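Local coordinates for FixK2 protein (Bradyrhizobium japonicum, PDB 4I2O) that probably regulates transcription in nitrogen fixation by binding DNA, as a dimeric member of the CRP/FNR superfamily, at residues E50-D55 against D90-E95. The protein carries 1 engineered substitution. Numbering follows the deposited sequence.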
loop_
_atom_site.group_PDB
_atom_site.type_symbol
_atom_site.label_atom_id
_atom_site.label_comp_id
_atom_site.label_asym_id
_atom_site.label_seq_id
_atom_site.Cartn_x
_atom_site.Cartn_y
_atom_site.Cartn_z
ATOM N N GLU A 50 5.542 2.917 22.456
ATOM C CA GLU A 50 4.913 1.984 21.505
ATOM C C GLU A 50 3.470 1.762 21.998
ATOM O O GLU A 50 3.243 1.573 23.206
ATOM C CB GLU A 50 5.640 0.651 21.527
ATOM C CG GLU A 50 5.023 -0.328 20.517
ATOM C CD GLU A 50 5.822 -1.616 20.341
ATOM O OE1 GLU A 50 5.514 -2.604 21.031
ATOM O OE2 GLU A 50 6.734 -1.644 19.494
ATOM N N ILE A 51 2.508 1.834 21.084
ATOM C CA ILE A 51 1.112 1.588 21.416
ATOM C C ILE A 51 0.827 0.101 21.173
ATOM O O ILE A 51 0.171 -0.533 22.011
ATOM C CB ILE A 51 0.214 2.459 20.553
ATOM C CG1 ILE A 51 0.543 3.941 20.860
ATOM C CG2 ILE A 51 -1.249 2.104 20.819
ATOM C CD1 ILE A 51 -0.190 4.953 19.994
ATOM N N TYR A 52 1.303 -0.439 20.039
ATOM C CA TYR A 52 1.334 -1.898 19.803
ATOM C C TYR A 52 2.467 -2.245 18.858
ATOM O O TYR A 52 2.900 -1.393 18.089
ATOM C CB TYR A 52 0.020 -2.477 19.206
ATOM C CG TYR A 52 -0.544 -1.715 18.031
ATOM C CD1 TYR A 52 -0.022 -1.893 16.757
ATOM C CD2 TYR A 52 -1.580 -0.783 18.208
ATOM C CE1 TYR A 52 -0.549 -1.214 15.642
ATOM C CE2 TYR A 52 -2.085 -0.090 17.134
ATOM C CZ TYR A 52 -1.573 -0.290 15.861
ATOM O OH TYR A 52 -2.048 0.406 14.787
ATOM N N GLY A 53 2.915 -3.509 18.892
ATOM C CA GLY A 53 3.994 -3.969 18.025
ATOM C C GLY A 53 3.526 -4.703 16.809
ATOM O O GLY A 53 2.368 -5.175 16.732
ATOM N N GLU A 54 4.441 -4.811 15.838
ATOM C CA GLU A 54 4.222 -5.628 14.660
ATOM C C GLU A 54 3.963 -7.088 15.027
ATOM O O GLU A 54 4.678 -7.658 15.849
ATOM C CB GLU A 54 5.452 -5.536 13.752
ATOM C CG GLU A 54 5.147 -5.092 12.343
ATOM C CD GLU A 54 6.301 -5.344 11.390
ATOM O OE1 GLU A 54 7.337 -4.649 11.520
ATOM O OE2 GLU A 54 6.165 -6.241 10.523
ATOM N N ASP A 55 2.949 -7.690 14.402
ATOM C CA ASP A 55 2.559 -9.074 14.668
ATOM C C ASP A 55 1.954 -9.304 16.048
ATOM O O ASP A 55 1.741 -10.462 16.404
ATOM C CB ASP A 55 3.736 -10.057 14.505
ATOM C CG ASP A 55 4.376 -10.002 13.130
ATOM O OD1 ASP A 55 3.644 -10.028 12.103
ATOM O OD2 ASP A 55 5.628 -9.940 13.097
ATOM N N ASP A 90 -8.347 10.587 13.625
ATOM C CA ASP A 90 -8.090 9.403 12.798
ATOM C C ASP A 90 -8.226 8.121 13.604
ATOM O O ASP A 90 -7.745 8.035 14.725
ATOM C CB ASP A 90 -6.659 9.422 12.223
ATOM C CG ASP A 90 -6.469 10.430 11.095
ATOM O OD1 ASP A 90 -7.461 10.962 10.538
ATOM O OD2 ASP A 90 -5.290 10.671 10.729
ATOM N N VAL A 91 -8.823 7.083 13.011
ATOM C CA VAL A 91 -8.881 5.785 13.670
ATOM C C VAL A 91 -7.752 4.907 13.197
ATOM O O VAL A 91 -7.391 4.970 12.003
ATOM C CB VAL A 91 -10.212 5.110 13.404
ATOM C CG1 VAL A 91 -10.173 3.646 13.909
ATOM C CG2 VAL A 91 -11.332 5.904 14.086
ATOM N N PHE A 92 -7.132 4.123 14.092
ATOM C CA PHE A 92 -6.043 3.248 13.643
ATOM C C PHE A 92 -6.059 1.951 14.439
ATOM O O PHE A 92 -6.722 1.822 15.486
ATOM C CB PHE A 92 -4.672 3.958 13.720
ATOM C CG PHE A 92 -4.222 4.286 15.142
ATOM C CD1 PHE A 92 -3.331 3.444 15.804
ATOM C CD2 PHE A 92 -4.662 5.443 15.796
ATOM C CE1 PHE A 92 -2.894 3.727 17.080
ATOM C CE2 PHE A 92 -4.257 5.751 17.129
ATOM C CZ PHE A 92 -3.361 4.900 17.782
ATOM N N GLY A 93 -5.353 0.972 13.909
ATOM C CA GLY A 93 -5.192 -0.322 14.555
ATOM C C GLY A 93 -6.288 -1.306 14.250
ATOM O O GLY A 93 -6.296 -2.401 14.826
ATOM N N LEU A 94 -7.232 -0.929 13.374
ATOM C CA LEU A 94 -8.297 -1.835 12.935
ATOM C C LEU A 94 -7.726 -2.920 12.022
ATOM O O LEU A 94 -7.047 -2.617 11.024
ATOM C CB LEU A 94 -9.411 -1.075 12.185
ATOM C CG LEU A 94 -10.606 -1.944 11.724
ATOM C CD1 LEU A 94 -11.404 -2.563 12.881
ATOM C CD2 LEU A 94 -11.479 -1.095 10.803
ATOM N N GLU A 95 -7.968 -4.172 12.390
ATOM C CA GLU A 95 -7.529 -5.314 11.582
ATOM C C GLU A 95 -8.653 -6.285 11.396
ATOM O O GLU A 95 -9.452 -6.588 12.344
ATOM C CB GLU A 95 -6.313 -6.012 12.202
ATOM C CG GLU A 95 -5.080 -5.081 12.346
ATOM C CD GLU A 95 -4.173 -5.040 11.102
ATOM O OE1 GLU A 95 -4.502 -5.693 10.084
ATOM O OE2 GLU A 95 -3.135 -4.346 11.149
HETATM O O HOH W 1 -2.831 -2.523 13.092
#
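The ring of Phe92 receives the hydroxyl of Tyr52 at its edge, close to the ring plane, with Tyr52 OH 3.5 Å from Phe92 CD1. Outside the two segments, His86 stacks on Phe92, His100 stacks on Tyr52, and Tyr62 of strand 60-64 meets both aromatic rings. The two rings also touch, crossing at a slant, with Tyr52 CE2 3.9 Å from Phe92 CE1, while the end of Ile51 comes obliquely to the Phe92 ring and brings CD1 to 3.9 Å from CZ. Tyr52 holds CG between its backbone N and carbonyl carbon (chi1 47°), which carries the ring toward segment 90-95 until OH lies 3.2 Å from Gly93 CA. The close approach at Gly93 suits a residue without a side chain, as does its phi of 87°. No direct hydrogen bond crosses the contact; a water donates to Glu95 OE2 at 2.7 Å and bonds only weakly to Tyr52 OH. Replacing Tyr52 with alanine would probably open a gap beside Phe92 and Gly93 and cost the water a weak partner. Ile51 and Tyr52 form a classic beta bulge opposite Ala104, and their side chains join the two antiparallel sheets of the cyclic nucleotide-binding-type beta-roll. The contact thus rests on apolar and aromatic packing, to which the weakly held water adds little, and the phenol is probably fixed by the surfaces around it.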